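PDB 3MCZ: O-methyltransferase, which probably transfers methyl groups from S-adenosyl-L-methionine to a hydroxyl oxygen of an as yet unnamed substrate, working as a dimer. Local coordinates for residues 112-115 with 116-120; 252-255 with 256-259; 288-291 with 292-296; 319-322 with 323-327. One frame throughout, in Å; residues are numbered along the deposited sequence.

Contact 1: 112-115 with 116-120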
loop_
_atom_site.group_PDB
_atom_site.type_symbol
_atom_site.label_atom_id
_atom_site.label_comp_id
_atom_site.label_asym_id
_atom_site.label_seq_id
_atom_site.Cartn_x
_atom_site.Cartn_y
_atom_site.Cartn_z
ATOM N N GLY A 112 -17.942 -1.665 -1.080
ATOM C CA GLY A 112 -17.613 -1.476 0.338
ATOM C C GLY A 112 -17.030 -2.723 1.000
ATOM O O GLY A 112 -15.976 -2.667 1.637
ATOM N N PRO A 113 -17.733 -3.862 0.877
ATOM C CA PRO A 113 -17.259 -5.066 1.570
ATOM C C PRO A 113 -15.825 -5.481 1.217
ATOM O O PRO A 113 -15.093 -5.948 2.088
ATOM C CB PRO A 113 -18.288 -6.125 1.162
ATOM C CG PRO A 113 -19.586 -5.284 0.987
ATOM C CD PRO A 113 -19.108 -4.008 0.364
ATOM N N ILE A 114 -15.448 -5.334 -0.054
ATOM C CA ILE A 114 -14.110 -5.649 -0.518
ATOM C C ILE A 114 -13.117 -4.715 0.177
ATOM O O ILE A 114 -12.111 -5.173 0.740
ATOM C CB ILE A 114 -13.993 -5.476 -2.081
ATOM C CG1 ILE A 114 -14.896 -6.482 -2.824
ATOM C CG2 ILE A 114 -12.500 -5.590 -2.569
ATOM C CD1 ILE A 114 -15.012 -6.229 -4.348
ATOM N N VAL A 115 -13.393 -3.402 0.137
ATOM C CA VAL A 115 -12.509 -2.417 0.763
ATOM C C VAL A 115 -12.362 -2.668 2.270
ATOM O O VAL A 115 -11.247 -2.672 2.803
ATOM C CB VAL A 115 -12.962 -0.961 0.462
ATOM C CG1 VAL A 115 -12.139 0.022 1.260
ATOM C CG2 VAL A 115 -12.844 -0.710 -1.025
ATOM N N GLU A 116 -13.476 -2.988 2.915
ATOM C CA GLU A 116 -13.502 -3.234 4.356
ATOM C C GLU A 116 -12.721 -4.487 4.724
ATOM O O GLU A 116 -11.975 -4.500 5.712
ATOM C CB GLU A 116 -14.933 -3.403 4.826
ATOM C CG GLU A 116 -15.028 -3.730 6.300
ATOM C CD GLU A 116 -16.458 -3.734 6.792
ATOM O OE1 GLU A 116 -17.382 -3.939 5.984
ATOM O OE2 GLU A 116 -16.647 -3.498 7.991
ATOM N N HIS A 117 -12.871 -5.526 3.912
ATOM C CA HIS A 117 -12.139 -6.756 4.134
ATOM C C HIS A 117 -10.632 -6.440 4.054
ATOM O O HIS A 117 -9.831 -6.913 4.864
ATOM C CB HIS A 117 -12.482 -7.817 3.082
ATOM C CG HIS A 117 -11.567 -8.997 3.143
ATOM N ND1 HIS A 117 -11.447 -9.769 4.281
ATOM C CD2 HIS A 117 -10.691 -9.507 2.239
ATOM C CE1 HIS A 117 -10.538 -10.710 4.072
ATOM N NE2 HIS A 117 -10.077 -10.584 2.835
ATOM N N GLN A 118 -10.258 -5.654 3.053
ATOM C CA GLN A 118 -8.855 -5.275 2.867
ATOM C C GLN A 118 -8.332 -4.393 4.017
ATOM O O GLN A 118 -7.278 -4.665 4.567
ATOM C CB GLN A 118 -8.656 -4.619 1.521
ATOM C CG GLN A 118 -8.828 -5.583 0.327
ATOM C CD GLN A 118 -8.997 -4.866 -0.995
ATOM O OE1 GLN A 118 -9.575 -3.771 -1.055
ATOM N NE2 GLN A 118 -8.554 -5.506 -2.079
ATOM N N TYR A 119 -9.040 -3.350 4.404
ATOM C CA TYR A 119 -8.497 -2.545 5.499
ATOM C C TYR A 119 -8.480 -3.230 6.835
ATOM O O TYR A 119 -7.655 -2.918 7.674
ATOM C CB TYR A 119 -9.072 -1.144 5.571
ATOM C CG TYR A 119 -10.476 -0.917 5.978
ATOM C CD1 TYR A 119 -10.922 -1.203 7.256
ATOM C CD2 TYR A 119 -11.349 -0.251 5.103
ATOM C CE1 TYR A 119 -12.217 -0.909 7.621
ATOM C CE2 TYR A 119 -12.651 0.046 5.464
ATOM C CZ TYR A 119 -13.081 -0.292 6.718
ATOM O OH TYR A 119 -14.387 -0.001 7.082
ATOM N N LEU A 120 -9.338 -4.226 7.015
ATOM C CA LEU A 120 -9.289 -5.016 8.254
ATOM C C LEU A 120 -8.027 -5.904 8.397
ATOM O O LEU A 120 -7.791 -6.458 9.491
ATOM C CB LEU A 120 -10.571 -5.869 8.378
ATOM C CG LEU A 120 -11.834 -5.030 8.677
ATOM C CD1 LEU A 120 -13.115 -5.898 8.657
ATOM C CD2 LEU A 120 -11.648 -4.292 10.038
#

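Contact 2: 252-255 with 256-259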
loop_
_atom_site.group_PDB
_atom_site.type_symbol
_atom_site.label_atom_id
_atom_site.label_comp_id
_atom_site.label_asym_id
_atom_site.label_seq_id
_atom_site.Cartn_x
_atom_site.Cartn_y
_atom_site.Cartn_z
ATOM N N VAL A 252 -19.145 -32.757 -8.329
ATOM C CA VAL A 252 -18.621 -32.398 -7.020
ATOM C C VAL A 252 -17.711 -31.203 -7.251
ATOM O O VAL A 252 -16.906 -31.210 -8.168
ATOM C CB VAL A 252 -17.838 -33.587 -6.385
ATOM C CG1 VAL A 252 -17.183 -33.193 -5.046
ATOM C CG2 VAL A 252 -18.767 -34.829 -6.253
HETATM N N MSE A 253 -17.830 -30.157 -6.434
HETATM C CA MSE A 253 -17.042 -28.957 -6.673
HETATM C C MSE A 253 -16.157 -28.631 -5.471
HETATM O O MSE A 253 -16.610 -28.710 -4.348
HETATM C CB MSE A 253 -17.956 -27.764 -6.967
HETATM C CG MSE A 253 -18.950 -28.002 -8.041
HETATM SE SE MSE A 253 -19.849 -26.401 -8.641
HETATM C CE MSE A 253 -20.930 -26.090 -7.152
ATOM N N LEU A 254 -14.925 -28.243 -5.773
ATOM C CA LEU A 254 -13.942 -27.696 -4.846
ATOM C C LEU A 254 -13.494 -26.355 -5.419
ATOM O O LEU A 254 -12.485 -26.285 -6.109
ATOM C CB LEU A 254 -12.723 -28.596 -4.790
ATOM C CG LEU A 254 -12.659 -29.741 -3.805
ATOM C CD1 LEU A 254 -11.410 -30.575 -4.126
ATOM C CD2 LEU A 254 -12.652 -29.254 -2.299
ATOM N N ASN A 255 -14.230 -25.289 -5.149
ATOM C CA ASN A 255 -13.979 -24.043 -5.865
ATOM C C ASN A 255 -13.184 -23.080 -5.004
ATOM O O ASN A 255 -13.658 -22.692 -3.945
ATOM C CB ASN A 255 -15.302 -23.402 -6.276
ATOM C CG ASN A 255 -16.020 -24.198 -7.350
ATOM O OD1 ASN A 255 -17.249 -24.311 -7.328
ATOM N ND2 ASN A 255 -15.252 -24.779 -8.274
ATOM N N ASP A 256 -11.950 -22.754 -5.434
ATOM C CA ASP A 256 -11.173 -21.649 -4.862
ATOM C C ASP A 256 -11.033 -21.845 -3.357
ATOM O O ASP A 256 -11.251 -20.896 -2.597
ATOM C CB ASP A 256 -11.895 -20.329 -5.200
ATOM C CG ASP A 256 -11.023 -19.076 -5.088
ATOM O OD1 ASP A 256 -9.776 -19.153 -5.160
ATOM O OD2 ASP A 256 -11.635 -17.976 -4.968
ATOM N N CYS A 257 -10.649 -23.067 -2.940
ATOM C CA CYS A 257 -10.523 -23.447 -1.521
ATOM C C CYS A 257 -9.347 -24.358 -1.179
ATOM O O CYS A 257 -9.032 -24.540 0.001
ATOM C CB CYS A 257 -11.803 -24.117 -1.020
ATOM S SG CYS A 257 -12.167 -25.694 -1.898
ATOM N N LEU A 258 -8.679 -24.951 -2.172
ATOM C CA LEU A 258 -7.552 -25.841 -1.850
ATOM C C LEU A 258 -6.367 -25.141 -1.177
ATOM O O LEU A 258 -5.549 -25.787 -0.472
ATOM C CB LEU A 258 -7.101 -26.629 -3.091
ATOM C CG LEU A 258 -7.970 -27.829 -3.530
ATOM C CD1 LEU A 258 -7.404 -28.363 -4.839
ATOM C CD2 LEU A 258 -8.044 -28.948 -2.486
ATOM N N HIS A 259 -6.298 -23.818 -1.318
ATOM C CA HIS A 259 -5.236 -23.061 -0.737
ATOM C C HIS A 259 -5.346 -22.838 0.788
ATOM O O HIS A 259 -4.484 -22.188 1.348
ATOM C CB HIS A 259 -5.071 -21.724 -1.460
ATOM C CG HIS A 259 -6.335 -20.945 -1.558
ATOM N ND1 HIS A 259 -7.108 -20.926 -2.694
ATOM C CD2 HIS A 259 -6.992 -20.204 -0.636
ATOM C CE1 HIS A 259 -8.185 -20.192 -2.476
ATOM N NE2 HIS A 259 -8.131 -19.727 -1.240
HETATM O O HOH W 1 -9.797 -25.055 -5.077
#

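Contact 3: 288-291 with 292-296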
loop_
_atom_site.group_PDB
_atom_site.type_symbol
_atom_site.label_atom_id
_atom_site.label_comp_id
_atom_site.label_asym_id
_atom_site.label_seq_id
_atom_site.Cartn_x
_atom_site.Cartn_y
_atom_site.Cartn_z
HETATM N N MSE A 288 -6.351 -20.682 -8.567
HETATM C CA MSE A 288 -5.543 -19.674 -9.239
HETATM C C MSE A 288 -4.390 -20.359 -9.968
HETATM O O MSE A 288 -3.674 -21.186 -9.404
HETATM C CB MSE A 288 -4.953 -18.639 -8.282
HETATM C CG MSE A 288 -4.163 -17.563 -9.070
HETATM SE SE MSE A 288 -3.791 -16.023 -7.956
HETATM C CE MSE A 288 -5.695 -15.702 -7.746
ATOM N N THR A 289 -4.156 -19.961 -11.199
ATOM C CA THR A 289 -3.145 -20.638 -12.025
ATOM C C THR A 289 -1.733 -20.394 -11.471
ATOM O O THR A 289 -1.344 -19.243 -11.207
ATOM C CB THR A 289 -3.203 -20.109 -13.448
ATOM O OG1 THR A 289 -4.523 -20.297 -13.953
ATOM C CG2 THR A 289 -2.193 -20.809 -14.362
HETATM N N MSE A 290 -0.996 -21.471 -11.266
HETATM C CA MSE A 290 0.371 -21.387 -10.758
HETATM C C MSE A 290 1.193 -22.483 -11.408
HETATM O O MSE A 290 0.833 -23.664 -11.313
HETATM C CB MSE A 290 0.359 -21.573 -9.238
HETATM C CG MSE A 290 1.723 -21.901 -8.655
HETATM SE SE MSE A 290 1.686 -22.320 -6.768
HETATM C CE MSE A 290 2.219 -20.441 -6.332
ATOM N N ASN A 291 2.297 -22.110 -12.029
ATOM C CA ASN A 291 3.176 -23.081 -12.638
ATOM C C ASN A 291 3.990 -23.830 -11.571
ATOM O O ASN A 291 4.067 -23.396 -10.403
ATOM C CB ASN A 291 4.096 -22.390 -13.650
ATOM C CG ASN A 291 3.327 -21.763 -14.790
ATOM O OD1 ASN A 291 2.159 -22.052 -14.978
ATOM N ND2 ASN A 291 3.968 -20.903 -15.537
ATOM N N ASP A 292 4.621 -24.934 -11.974
ATOM C CA ASP A 292 5.514 -25.704 -11.055
ATOM C C ASP A 292 6.697 -24.907 -10.467
ATOM O O ASP A 292 7.191 -25.227 -9.402
ATOM C CB ASP A 292 6.020 -26.973 -11.755
ATOM C CG ASP A 292 4.972 -28.092 -11.749
ATOM O OD1 ASP A 292 4.147 -28.191 -10.779
ATOM O OD2 ASP A 292 4.992 -28.890 -12.701
ATOM N N ASP A 293 7.113 -23.836 -11.111
ATOM C CA ASP A 293 8.207 -23.017 -10.588
ATOM C C ASP A 293 7.813 -22.144 -9.382
ATOM O O ASP A 293 8.669 -21.583 -8.726
ATOM C CB ASP A 293 8.830 -22.178 -11.705
ATOM C CG ASP A 293 7.890 -21.098 -12.264
ATOM O OD1 ASP A 293 6.782 -20.836 -11.725
ATOM O OD2 ASP A 293 8.296 -20.466 -13.258
ATOM N N ARG A 294 6.518 -22.062 -9.093
ATOM C CA ARG A 294 5.976 -21.289 -7.946
ATOM C C ARG A 294 6.188 -19.762 -8.034
ATOM O O ARG A 294 5.903 -19.037 -7.087
ATOM C CB ARG A 294 6.512 -21.864 -6.631
ATOM C CG ARG A 294 5.844 -23.178 -6.341
ATOM C CD ARG A 294 6.451 -23.783 -5.141
ATOM N NE ARG A 294 5.682 -24.920 -4.646
ATOM C CZ ARG A 294 5.666 -26.138 -5.154
ATOM N NH1 ARG A 294 6.335 -26.501 -6.294
ATOM N NH2 ARG A 294 4.910 -27.020 -4.516
ATOM N N VAL A 295 6.652 -19.278 -9.182
ATOM C CA VAL A 295 6.875 -17.843 -9.362
ATOM C C VAL A 295 6.175 -17.274 -10.578
ATOM O O VAL A 295 6.210 -16.058 -10.769
ATOM C CB VAL A 295 8.356 -17.460 -9.411
ATOM C CG1 VAL A 295 9.058 -17.807 -8.099
ATOM C CG2 VAL A 295 9.089 -18.148 -10.574
ATOM N N THR A 296 5.573 -18.129 -11.405
ATOM C CA THR A 296 4.902 -17.700 -12.592
ATOM C C THR A 296 3.503 -18.292 -12.610
ATOM O O THR A 296 3.344 -19.462 -12.260
ATOM C CB THR A 296 5.690 -18.117 -13.836
ATOM O OG1 THR A 296 5.764 -19.519 -13.900
ATOM C CG2 THR A 296 7.091 -17.695 -13.739
HETATM O O HOH W 2 7.140 -21.505 -15.586
#

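Contact 4: 319-322 with 323-327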
loop_
_atom_site.group_PDB
_atom_site.type_symbol
_atom_site.label_atom_id
_atom_site.label_comp_id
_atom_site.label_asym_id
_atom_site.label_seq_id
_atom_site.Cartn_x
_atom_site.Cartn_y
_atom_site.Cartn_z
ATOM N N THR A 319 -0.787 -25.733 -10.172
ATOM C CA THR A 319 -1.888 -26.285 -10.932
ATOM C C THR A 319 -1.576 -27.634 -11.552
ATOM O O THR A 319 -2.421 -28.508 -11.503
ATOM C CB THR A 319 -2.393 -25.232 -11.966
ATOM O OG1 THR A 319 -2.633 -23.997 -11.254
ATOM C CG2 THR A 319 -3.674 -25.716 -12.640
ATOM N N PRO A 320 -0.376 -27.814 -12.136
ATOM C CA PRO A 320 -0.032 -29.145 -12.614
ATOM C C PRO A 320 0.032 -30.195 -11.509
ATOM O O PRO A 320 -0.243 -31.372 -11.770
ATOM C CB PRO A 320 1.359 -28.966 -13.253
ATOM C CG PRO A 320 1.419 -27.497 -13.602
ATOM C CD PRO A 320 0.669 -26.832 -12.468
ATOM N N TRP A 321 0.385 -29.787 -10.293
ATOM C CA TRP A 321 0.433 -30.729 -9.168
ATOM C C TRP A 321 -0.999 -31.149 -8.795
ATOM O O TRP A 321 -1.275 -32.341 -8.610
ATOM C CB TRP A 321 1.143 -30.118 -7.957
ATOM C CG TRP A 321 1.172 -31.025 -6.792
ATOM C CD1 TRP A 321 2.067 -32.012 -6.539
ATOM C CD2 TRP A 321 0.245 -31.029 -5.719
ATOM N NE1 TRP A 321 1.747 -32.649 -5.362
ATOM C CE2 TRP A 321 0.607 -32.075 -4.857
ATOM C CE3 TRP A 321 -0.886 -30.276 -5.428
ATOM C CZ2 TRP A 321 -0.097 -32.358 -3.687
ATOM C CZ3 TRP A 321 -1.579 -30.554 -4.245
ATOM C CH2 TRP A 321 -1.168 -31.577 -3.392
ATOM N N ILE A 322 -1.898 -30.172 -8.703
ATOM C CA ILE A 322 -3.316 -30.480 -8.468
ATOM C C ILE A 322 -3.850 -31.440 -9.553
ATOM O O ILE A 322 -4.502 -32.440 -9.248
ATOM C CB ILE A 322 -4.196 -29.205 -8.387
ATOM C CG1 ILE A 322 -3.740 -28.329 -7.211
ATOM C CG2 ILE A 322 -5.668 -29.609 -8.243
ATOM C CD1 ILE A 322 -4.336 -26.844 -7.152
ATOM N N ALA A 323 -3.566 -31.131 -10.814
ATOM C CA ALA A 323 -4.038 -31.958 -11.890
ATOM C C ALA A 323 -3.521 -33.382 -11.776
ATOM O O ALA A 323 -4.278 -34.337 -12.030
ATOM C CB ALA A 323 -3.690 -31.333 -13.269
ATOM N N GLY A 324 -2.257 -33.556 -11.373
ATOM C CA GLY A 324 -1.684 -34.897 -11.185
ATOM C C GLY A 324 -2.381 -35.659 -10.070
ATOM O O GLY A 324 -2.614 -36.861 -10.204
ATOM N N VAL A 325 -2.772 -34.961 -8.999
ATOM C CA VAL A 325 -3.511 -35.620 -7.913
ATOM C C VAL A 325 -4.881 -36.149 -8.384
ATOM O O VAL A 325 -5.284 -37.282 -8.088
ATOM C CB VAL A 325 -3.683 -34.718 -6.692
ATOM C CG1 VAL A 325 -4.481 -35.477 -5.630
ATOM C CG2 VAL A 325 -2.305 -34.274 -6.137
ATOM N N VAL A 326 -5.568 -35.352 -9.193
ATOM C CA VAL A 326 -6.845 -35.771 -9.775
ATOM C C VAL A 326 -6.668 -37.010 -10.670
ATOM O O VAL A 326 -7.464 -37.969 -10.579
ATOM C CB VAL A 326 -7.515 -34.576 -10.530
ATOM C CG1 VAL A 326 -8.838 -34.995 -11.207
ATOM C CG2 VAL A 326 -7.760 -33.417 -9.560
ATOM N N ARG A 327 -5.629 -37.004 -11.506
ATOM C CA ARG A 327 -5.292 -38.198 -12.301
ATOM C C ARG A 327 -4.981 -39.407 -11.427
ATOM O O ARG A 327 -5.491 -40.485 -11.683
ATOM C CB ARG A 327 -4.108 -37.951 -13.236
ATOM C CG ARG A 327 -4.442 -37.042 -14.332
ATOM C CD ARG A 327 -3.382 -37.052 -15.450
ATOM N NE ARG A 327 -3.610 -35.845 -16.245
ATOM C CZ ARG A 327 -3.025 -34.671 -16.039
ATOM N NH1 ARG A 327 -2.066 -34.525 -15.130
ATOM N NH2 ARG A 327 -3.383 -33.647 -16.798
HETATM O O HOH W 3 0.009 -32.372 -14.036
#

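Contact 1: 112-115 with 116-120
V115 and Y119 stand one turn apart on the alpha-helix 112-119, a worked case of how i to i+4 neighbours meet through backbone and side chain at once. The backbone bonds form the regular helical series: E116 N donates to G112 O, H117 N to P113 O, Q118 N to I114 O, and Y119 N to V115 O at 2.8 Å with an N-H...O angle of 166°. Apolar contact follows the same spacing. Y119 CG lies between its backbone N and carbonyl carbon (chi1 70°), which folds the ring back along the helix and brings CD2 to 3.9 Å from V115 CG1. The same CD2 is 3.3 Å from V115 O, and E116 CA lies off-centre beneath one ring face. V115 also packs on H42 and V45 of helix 35-46. Polar ends look outward to other elements: E116 OE2 makes a salt bridge with R151 of helix 150-172. On another side I114 and Q118 run alongside each other, pointing the same way, and face the second subunit, where Q118 OE1 is hydrogen-bonded to S32 OG of that subunit. Within the helix, I114 CG2 lies 3.8 Å from this Q118 OE1.

Contact 2: 252-255 with 256-259
Past N255 the backbone leaves the extended form and bends back, D256 taking a left-handed helical conformation (phi 56°, psi 48°) before the short 3-10 segment at L258 and H259. Strand 251-255 belongs to the mixed seven-stranded sheet of a Rossmann-like, class I methyltransferase fold, and this is the turn at its end. A water fills the bend instead of a direct backbone bond: it donates to L254 O at 3.1 Å and accepts from C257 N at 3.0 Å, so both polar groups are served at the end of the strand. The side chains close over the inside of the turn. C257 points its CB back at the strand, and with SG set between backbone N and carbonyl carbon (chi1 63°) the sulfur reaches L254 CD2 at 3.6 Å. Around them, V269 and A273 of helix 263-275 cover L254, and I285 of strand 281-288 touches both L254 and L258. D256 turns its carboxylate away, OD1 being hydrogen-bonded to Y341 OH. In related O-methyltransferases the loop after this strand borders the cofactor and substrate pocket, and a similar setting is likely here. On its other branch L254 CD1 meets L258 CD2 at 4.1 Å, the two leucines crossing at about a right angle.

Contact 3: 288-291 with 292-296
N291 and T296 clasp the neck of a small loop that follows strand 281-288, and the loop divides into a tightly bonded centre and a looser outer side. At the neck, N291 N donates to T296 O at 2.9 Å and nearly straight (167°), while the side chain of N291 crosses that of T296 at about a right angle. N291 ND2 gives a second bond, to T296 OG1 at 2.8 Å; it is more bent, and the hydroxyl is tilted out of the amide plane. A type I beta turn from N291 to R294 makes the bend, closed by R294 N to N291 O at 3.1 Å. D293 is the third residue of this turn, and its CG, between backbone N and carbonyl carbon (chi1 67°), folds the carboxylate back over the loop. There OD1 accepts from V295 N and from T296 N, both from the same face, forming an Asx turn and Asx motif. T296 OG1 lies 2.7 Å from D293 OD1 and 2.8 Å from D293 OD2. A water accepts from N291 ND2 and donates to D293 OD2, closing a ring of polar groups.

The outer side is held less firmly. D292 is exposed, and R294 NH1 reaches D292 O only in a weak bond of 3.5 Å. R294 touches P318 and, with V295, H78 of the second subunit. With two backbone N-H groups and a water all donating to its carboxylate, D293 is probably ionised; the carboxylate gathers the N-H groups of V295 and T296 and is linked to N291 through the water.

Contact 4: 319-322 with 323-327
V325 lays a methyl over the indole of W321, a CH-pi contact one helical turn along the chain. V325 CG2 stands 3.8 Å from the centroid of the six-membered ring, only 11° off the ring normal, so the methyl lies over the face of that ring. Two torsions set this up: W321 has CG anti to its N (chi1 178°), and V325 holds CG2 beside its own N, where it also approaches W321 O at 3.3 Å. The indole ring meets H317 as well, their planes at about 45°.

The backbone bonds follow the usual i to i+4 order. A323 N donates to T319 O at 2.9 Å, G324 N to P320 O, V325 N to W321 O, and V326 N to I322 O. They belong to helix 319-328, which precedes strand 332-338 in the Rossmann-like domain and lies against its sheet: I322 packs on I285, T287 and L344, and V326 on I285. V325 turns instead to R267 and I270 of helix 263-275.

On the outer side the polar contacts belong to R327. A water accepts from R327 NH1 at 3.2 Å, in the plane of the guanidinium and at its edge; its other link, to P320 O, is modelled so short that its exact length is doubtful. R327 NH2 bonds a glycerol, probably from the crystallisation liquor. On the buried side, at the N-terminal end of the helix, T319 OG1 is hydrogen-bonded to M290 N.

Contacts 2, 3 and 4 sit together in the methyltransferase domain, whereas contact 1 lies apart, its centre about 23 Å from that of contact 2 and about 33 Å from that of contact 4. Contact 4 joins the other two. I322 CG2 packs on L258 CD1 of contact 2 at 4.0 Å, and T319 N probably bonds M290 O of contact 3 at 2.9 Å. Contacts 2 and 3 do not touch, their nearest atoms being about 5 Å apart. The loop of contact 2 is the likeliest of the four to border the cofactor pocket, as in relatives. Contacts 1 and 3, with centres about 27 Å apart, both meet the second subunit.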